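Local coordinates for protein Csc2 (PDB 4TXD) that probably binds CRISPR RNA as the Cas7-family backbone subunit of a type I-D interference complex, and carries a bound zinc ion, at residues L28-L33 with L283-G288; P35-I40 with P253-T258; K43-P48 with D249-E254. All coordinates share one frame; numbering follows the deposited sequence.

Interaction 1: L28-L33 with L283-G288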
# COMPACT_ATOMS: atom_id res chain seq x y z
N LEU A 28 -6.82 -18.58 -4.73
CA LEU A 28 -6.01 -18.45 -3.53
C LEU A 28 -6.83 -19.08 -2.42
O LEU A 28 -7.94 -19.51 -2.66
CB LEU A 28 -5.67 -16.98 -3.27
CG LEU A 28 -5.25 -16.30 -4.59
CD1 LEU A 28 -5.17 -14.79 -4.49
CD2 LEU A 28 -3.92 -16.86 -5.06
N GLY A 29 -6.33 -19.18 -1.20
CA GLY A 29 -7.13 -19.87 -0.21
C GLY A 29 -8.21 -19.00 0.42
O GLY A 29 -8.68 -19.30 1.52
N LEU A 30 -8.60 -17.96 -0.28
CA LEU A 30 -9.16 -16.78 0.34
C LEU A 30 -10.65 -16.57 0.29
O LEU A 30 -11.12 -15.50 0.57
CB LEU A 30 -8.46 -15.54 -0.18
CG LEU A 30 -6.96 -15.56 -0.05
CD1 LEU A 30 -6.37 -14.21 -0.37
CD2 LEU A 30 -6.59 -16.01 1.34
N GLY A 31 -11.40 -17.60 -0.03
CA GLY A 31 -12.83 -17.47 -0.13
C GLY A 31 -13.55 -16.99 1.10
O GLY A 31 -14.54 -16.33 0.97
N ASP A 32 -13.07 -17.33 2.28
CA ASP A 32 -13.76 -16.94 3.48
C ASP A 32 -13.68 -15.46 3.77
O ASP A 32 -14.29 -14.99 4.68
CB ASP A 32 -13.31 -17.75 4.67
CG ASP A 32 -13.69 -19.21 4.58
OD1 ASP A 32 -14.29 -19.62 3.59
OD2 ASP A 32 -13.39 -19.96 5.52
N LEU A 33 -12.92 -14.73 2.98
CA LEU A 33 -12.84 -13.29 3.11
C LEU A 33 -14.09 -12.57 2.61
O LEU A 33 -14.41 -11.52 3.06
CB LEU A 33 -11.64 -12.75 2.35
CG LEU A 33 -10.25 -12.95 2.95
CD1 LEU A 33 -9.24 -12.14 2.21
CD2 LEU A 33 -10.23 -12.59 4.40
N LEU A 283 2.52 -13.35 3.40
CA LEU A 283 2.47 -14.58 4.15
C LEU A 283 1.09 -15.01 4.59
O LEU A 283 0.82 -16.16 4.74
CB LEU A 283 3.36 -14.52 5.36
CG LEU A 283 4.84 -14.30 5.09
CD1 LEU A 283 5.60 -14.42 6.37
CD2 LEU A 283 5.36 -15.27 4.08
N GLY A 284 0.21 -14.06 4.83
CA GLY A 284 -1.08 -14.43 5.38
C GLY A 284 -2.04 -13.27 5.57
O GLY A 284 -1.62 -12.12 5.70
N VAL A 285 -3.33 -13.60 5.58
CA VAL A 285 -4.37 -12.61 5.86
C VAL A 285 -5.33 -13.11 6.93
O VAL A 285 -5.45 -14.30 7.17
CB VAL A 285 -5.19 -12.26 4.59
CG1 VAL A 285 -4.29 -11.67 3.52
CG2 VAL A 285 -5.92 -13.50 4.07
N LYS A 286 -6.00 -12.17 7.60
CA LYS A 286 -7.02 -12.52 8.58
C LYS A 286 -8.05 -11.40 8.68
O LYS A 286 -7.69 -10.23 8.85
CB LYS A 286 -6.39 -12.77 9.95
CG LYS A 286 -7.38 -13.36 10.94
CD LYS A 286 -6.82 -13.44 12.34
CE LYS A 286 -7.84 -14.03 13.30
NZ LYS A 286 -7.29 -14.20 14.67
N ALA A 287 -9.32 -11.76 8.58
CA ALA A 287 -10.40 -10.80 8.76
C ALA A 287 -10.86 -10.79 10.21
O ALA A 287 -10.88 -11.83 10.88
CB ALA A 287 -11.58 -11.13 7.82
N GLY A 288 -11.23 -9.62 10.72
CA GLY A 288 -11.68 -9.53 12.10
C GLY A 288 -12.14 -8.14 12.49
O GLY A 288 -11.86 -7.16 11.79
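Val285 meets two leucines through a single methyl. Its CG2 lies 3.8 Å from CD2 of Leu30 and 4.0 Å from CD1 of Leu33, while its CB points toward the 28-33 segment. The side chains of Leu30 and Val285 cross at about a right angle, so the meeting is methyl against methyl with little running alongside. Leu33 divides its two branches between strand neighbours of the same face: CD1 goes to Val285, and CD2 packs on CB of Ala287, again at 4.0 Å. The two segments bury 172 Å² between them, and all three contacts are apolar.

What sets the groups in place is largely backbone. Val285 and Ala287 sit two residues apart on a strand and therefore present their side chains to the same side, whereas Lys286 between them turns away. In Val285, CG1 is anti to the carbonyl carbon (chi1 -61°), which leaves CG2 between the backbone N and the carbonyl carbon, the methyl that faces the leucines. On the other segment, Leu33 N donates to Leu30 O at 3.1 Å, an i to i+3 bond that holds the two leucines in one turn; the ends of both side chains come close to the strand.

Further out, Lys286 NZ is hydrogen-bonded to Leu321 O of helix 307-321. Leu283 and Gly284 both face Val56 in a classic beta bulge. Val285 also touches Val326, and Ala287 touches Tyr36. The contact thus lays the loop after helix 24-27 over one face of strand 277-288, which runs between strands 52-61 and 324-325 in an antiparallel sheet consistent with the RRM-type core of a Cas7-family protein.

Interaction 2: P35-I40 with P253-T258; sequences PYLRSI and PELVAT
Two apolar contacts join the loop 35-40 to the first turns of helix 252-263. Leu37 aims its CB at the helix and brings CD2 to within 4.3 Å of CB of Leu255, touching the root of that side chain. Three residues on, Ile40 reaches the helix through its far end: CD1 comes to 4.2 Å from CG of Pro253. With CG1 anti to the carbonyl carbon (chi1 -58°) and CD1 extended beyond it (chi2 173°), the isoleucine stretches out to the proline ring. Both pairs are loosely spaced, and only 122 Å² is buried between the segments. Ile53 of strand 52-61 touches both Leu37 and Leu255, and the side chain of Ile40 also rests on helix 343-365.

The hydrogen bonds belong to the helix itself. Glu254 O takes two donors from one residue, Thr258 N at 2.9 Å and Thr258 OG1 at 2.8 Å, which arrive from opposite faces of the carbonyl plane; the hydroxyl is tilted 35° from that plane. The buried threonine hydroxyl thereby spends its hydrogen on its own helix.

Arg38 supplies the loop's polar ties: NH1 pairs with Asp42 within the loop, while NH2 pairs with Asp249 and the backbone bonds to Leu250, both ahead of the helix. Chemically, then, the contact is apolar packing without directional bonds, so this pair of segments sets no precise orientation by itself.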
# COMPACT_ATOMS: atom_id res chain seq x y z
N PRO A 35 -17.38 -12.53 2.90
CA PRO A 35 -18.37 -11.81 3.72
C PRO A 35 -17.89 -10.46 4.23
O PRO A 35 -18.69 -9.64 4.56
CB PRO A 35 -18.56 -12.70 4.92
CG PRO A 35 -18.37 -14.05 4.42
CD PRO A 35 -17.20 -13.92 3.56
N TYR A 36 -16.59 -10.28 4.33
CA TYR A 36 -16.03 -9.08 4.89
C TYR A 36 -15.74 -8.00 3.87
O TYR A 36 -15.33 -6.96 4.23
CB TYR A 36 -14.72 -9.41 5.59
CG TYR A 36 -14.84 -10.34 6.75
CD1 TYR A 36 -14.79 -11.69 6.57
CD2 TYR A 36 -14.96 -9.86 8.02
CE1 TYR A 36 -14.88 -12.55 7.62
CE2 TYR A 36 -15.05 -10.70 9.08
CZ TYR A 36 -15.02 -12.05 8.87
OH TYR A 36 -15.11 -12.87 9.94
N LEU A 37 -15.94 -8.28 2.60
CA LEU A 37 -15.64 -7.33 1.56
C LEU A 37 -16.85 -6.52 1.11
O LEU A 37 -17.95 -6.97 1.22
CB LEU A 37 -15.05 -8.04 0.35
CG LEU A 37 -13.73 -8.78 0.53
CD1 LEU A 37 -13.39 -9.55 -0.71
CD2 LEU A 37 -12.61 -7.84 0.89
N ARG A 38 -16.63 -5.34 0.58
CA ARG A 38 -17.73 -4.52 0.11
C ARG A 38 -18.02 -4.85 -1.33
O ARG A 38 -17.20 -5.35 -2.00
CB ARG A 38 -17.40 -3.04 0.24
CG ARG A 38 -16.73 -2.64 1.54
CD ARG A 38 -17.65 -2.79 2.72
NE ARG A 38 -18.83 -1.98 2.57
CZ ARG A 38 -18.98 -0.78 3.09
NH1 ARG A 38 -20.10 -0.13 2.89
NH2 ARG A 38 -18.04 -0.22 3.80
N SER A 39 -19.22 -4.56 -1.77
CA SER A 39 -19.63 -4.84 -3.15
C SER A 39 -19.64 -3.57 -3.97
O SER A 39 -20.10 -2.53 -3.50
CB SER A 39 -21.02 -5.48 -3.19
OG SER A 39 -21.13 -6.53 -2.25
N ILE A 40 -19.14 -3.66 -5.20
CA ILE A 40 -19.26 -2.56 -6.14
C ILE A 40 -20.74 -2.22 -6.31
O ILE A 40 -21.57 -3.12 -6.46
CB ILE A 40 -18.63 -2.90 -7.51
CG1 ILE A 40 -17.15 -3.26 -7.34
CG2 ILE A 40 -18.77 -1.73 -8.48
CD1 ILE A 40 -16.49 -3.79 -8.62
N PRO A 253 -11.82 -6.65 -5.90
CA PRO A 253 -10.68 -6.30 -6.75
C PRO A 253 -9.72 -5.28 -6.13
O PRO A 253 -8.54 -5.24 -6.49
CB PRO A 253 -11.33 -5.73 -8.01
CG PRO A 253 -12.69 -5.35 -7.62
CD PRO A 253 -13.11 -6.27 -6.51
N GLU A 254 -10.23 -4.43 -5.25
CA GLU A 254 -9.37 -3.48 -4.56
C GLU A 254 -8.40 -4.23 -3.63
O GLU A 254 -7.19 -3.96 -3.62
CB GLU A 254 -10.22 -2.47 -3.79
CG GLU A 254 -10.98 -1.52 -4.72
CD GLU A 254 -12.02 -0.67 -4.00
OE1 GLU A 254 -12.21 -0.83 -2.78
OE2 GLU A 254 -12.66 0.15 -4.68
N LEU A 255 -8.95 -5.18 -2.89
CA LEU A 255 -8.14 -6.02 -2.02
C LEU A 255 -7.08 -6.79 -2.78
O LEU A 255 -5.90 -6.78 -2.42
CB LEU A 255 -9.01 -7.01 -1.25
CG LEU A 255 -8.14 -8.04 -0.53
CD1 LEU A 255 -7.94 -7.65 0.91
CD2 LEU A 255 -8.71 -9.42 -0.63
N VAL A 256 -7.49 -7.49 -3.84
CA VAL A 256 -6.55 -8.31 -4.59
C VAL A 256 -5.50 -7.45 -5.26
O VAL A 256 -4.31 -7.80 -5.24
CB VAL A 256 -7.27 -9.18 -5.64
CG1 VAL A 256 -6.24 -9.92 -6.51
CG2 VAL A 256 -8.21 -10.16 -4.94
N ALA A 257 -5.91 -6.32 -5.84
CA ALA A 257 -4.94 -5.42 -6.47
C ALA A 257 -3.97 -4.84 -5.44
O ALA A 257 -2.80 -4.57 -5.76
CB ALA A 257 -5.65 -4.30 -7.22
N THR A 258 -4.44 -4.62 -4.22
CA THR A 258 -3.57 -4.08 -3.18
C THR A 258 -2.52 -5.14 -2.80
O THR A 258 -1.33 -4.85 -2.77
CB THR A 258 -4.38 -3.62 -1.96
OG1 THR A 258 -5.19 -2.51 -2.36
CG2 THR A 258 -3.47 -3.17 -0.81

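Interaction 3: K43-P48 with D249-E254; sequences KDRIFP and DLTEPE
Arg45 and Glu254 reach for each other from opposite directions, and their charged ends meet with the guanidinium and carboxylate planes turned 41° apart. NH2 of Arg45 donates to OE2 of Glu254 at 2.8 Å, with an N-H...O angle of 161°. OE2 lies at the guanidinium edge and is met on its syn side, the donor 19° out of the carboxylate plane. The arginine chain bends at chi3, and CG2 of Thr251 lies against one face of the guanidinium, over its centre, 3.5 Å from the plane. NH1 forms a salt bridge with Asp353 OD2 and bonds to Ser350 O, both of helix 343-365. Water 1, also at the edge, accepts from Arg45 NE and donates to Arg45 O and Asp249 O, tying the two backbones together.

Thr251 is the N-cap of helix 252-263 and forms a capping box with Glu254: Thr251 N donates to Glu254 OE1 at 3.1 Å, while the return bond from Glu254 N to Thr251 OG1 is weak. Ser350 also bonds to Thr251 OG1 and Glu254 OE2. Asp249 OD2 packs 3.3 Å from CA of Pro48; OD1 accepts from Lys49 N and pairs with Arg38. The Glu254 side chain is about 12 Å from the bound zinc ion, without being a ligand.

A leucine in place of Arg45 would probably leave Asp353 without this cation, strip one charge mate from Glu254 and release water 1 from its NE anchor. Because Arg196 also pairs with Glu254 OE1, the buried glutamate sits between two arginines, which probably stabilises its negative charge while it completes the capping box.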
# COMPACT_ATOMS: atom_id res chain seq x y z
N LYS A 43 -24.91 1.15 -2.21
CA LYS A 43 -25.28 2.53 -1.93
C LYS A 43 -24.46 3.12 -0.78
O LYS A 43 -24.20 4.33 -0.74
CB LYS A 43 -26.78 2.62 -1.62
N ASP A 44 -24.05 2.27 0.15
CA ASP A 44 -23.38 2.72 1.37
C ASP A 44 -21.86 2.55 1.38
O ASP A 44 -21.27 2.47 2.46
CB ASP A 44 -23.98 1.99 2.57
CG ASP A 44 -25.45 2.31 2.77
OD1 ASP A 44 -25.84 3.48 2.56
OD2 ASP A 44 -26.22 1.39 3.14
N ARG A 45 -21.22 2.50 0.24
CA ARG A 45 -19.78 2.32 0.17
C ARG A 45 -18.98 3.27 1.01
O ARG A 45 -17.95 2.93 1.47
CB ARG A 45 -19.29 2.42 -1.26
CG ARG A 45 -19.46 1.13 -1.97
CD ARG A 45 -18.53 0.95 -3.10
NE ARG A 45 -17.16 0.80 -2.69
CZ ARG A 45 -16.17 0.77 -3.56
NH1 ARG A 45 -16.42 0.87 -4.83
NH2 ARG A 45 -14.94 0.67 -3.15
N ILE A 46 -19.48 4.48 1.16
CA ILE A 46 -18.79 5.50 1.95
C ILE A 46 -18.90 5.25 3.46
O ILE A 46 -18.06 5.70 4.25
CB ILE A 46 -19.34 6.91 1.62
CG1 ILE A 46 -19.15 7.21 0.13
CG2 ILE A 46 -18.67 7.98 2.47
CD1 ILE A 46 -17.75 6.95 -0.40
N PHE A 47 -19.95 4.54 3.86
CA PHE A 47 -20.13 4.23 5.28
C PHE A 47 -19.24 3.07 5.68
O PHE A 47 -19.16 2.06 4.98
CB PHE A 47 -21.60 3.93 5.57
CG PHE A 47 -22.51 5.10 5.34
CD1 PHE A 47 -22.97 5.85 6.42
CD2 PHE A 47 -22.89 5.48 4.06
CE1 PHE A 47 -23.81 6.94 6.21
CE2 PHE A 47 -23.72 6.56 3.85
CZ PHE A 47 -24.18 7.30 4.93
N PRO A 48 -18.54 3.21 6.82
CA PRO A 48 -17.57 2.18 7.20
C PRO A 48 -18.21 0.94 7.83
O PRO A 48 -19.22 1.05 8.51
CB PRO A 48 -16.69 2.92 8.22
CG PRO A 48 -17.58 3.96 8.82
CD PRO A 48 -18.56 4.35 7.75
N ASP A 249 -12.84 -1.74 4.34
CA ASP A 249 -13.88 -1.28 3.42
C ASP A 249 -13.48 -1.38 1.95
O ASP A 249 -13.88 -0.56 1.13
CB ASP A 249 -14.27 0.16 3.75
CG ASP A 249 -14.89 0.28 5.13
OD1 ASP A 249 -15.60 -0.67 5.52
OD2 ASP A 249 -14.66 1.29 5.82
N LEU A 250 -12.69 -2.41 1.62
CA LEU A 250 -12.33 -2.67 0.24
C LEU A 250 -13.29 -3.64 -0.41
O LEU A 250 -13.88 -4.50 0.25
CB LEU A 250 -10.91 -3.25 0.14
CG LEU A 250 -9.74 -2.41 0.68
CD1 LEU A 250 -8.44 -3.09 0.32
CD2 LEU A 250 -9.79 -1.00 0.10
N THR A 251 -13.45 -3.49 -1.72
CA THR A 251 -14.08 -4.52 -2.55
C THR A 251 -13.06 -5.61 -2.89
O THR A 251 -11.86 -5.43 -2.68
CB THR A 251 -14.61 -3.95 -3.85
OG1 THR A 251 -13.51 -3.44 -4.61
CG2 THR A 251 -15.61 -2.81 -3.58
N GLU A 252 -13.53 -6.70 -3.46
CA GLU A 252 -12.70 -7.77 -3.90
C GLU A 252 -11.56 -7.35 -4.81
O GLU A 252 -10.45 -7.63 -4.51
CB GLU A 252 -13.53 -8.90 -4.51
CG GLU A 252 -12.73 -9.99 -5.18
CD GLU A 252 -13.53 -11.27 -5.39
OE1 GLU A 252 -14.61 -11.45 -4.84
OE2 GLU A 252 -13.03 -12.12 -6.11
N PRO A 253 -11.82 -6.65 -5.90
CA PRO A 253 -10.68 -6.30 -6.75
C PRO A 253 -9.72 -5.28 -6.13
O PRO A 253 -8.54 -5.24 -6.49
CB PRO A 253 -11.33 -5.73 -8.01
CG PRO A 253 -12.69 -5.35 -7.62
CD PRO A 253 -13.11 -6.27 -6.51
N GLU A 254 -10.23 -4.43 -5.25
CA GLU A 254 -9.37 -3.48 -4.56
C GLU A 254 -8.40 -4.23 -3.63
O GLU A 254 -7.19 -3.96 -3.62
CB GLU A 254 -10.22 -2.47 -3.79
CG GLU A 254 -10.98 -1.52 -4.72
CD GLU A 254 -12.02 -0.67 -4.00
OE1 GLU A 254 -12.21 -0.83 -2.78
OE2 GLU A 254 -12.66 0.15 -4.68
O HOH W 1 -16.12 0.98 0.13

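How the interactions relate
The three contacts follow one another along the long loop between helix 24-27 and strand 52-61. Interaction 1 sets its start on strand 277-288; interactions 2 and 3 set its later parts on helix 252-263 and the residues leading into it, sharing Pro253 and Glu254. The centres of 2 and 3 are only about 7 Å apart, those of 1 and 2 about 12 Å, those of 1 and 3 about 17 Å. Interactions 1 and 2 touch by packing, as where Leu33 meets Leu255; 2 and 3 are joined by probable hydrogen bonds from Arg38. The N-terminal loop is thus fixed against sheet and helix before its chain enters the sheet at strand 52-61.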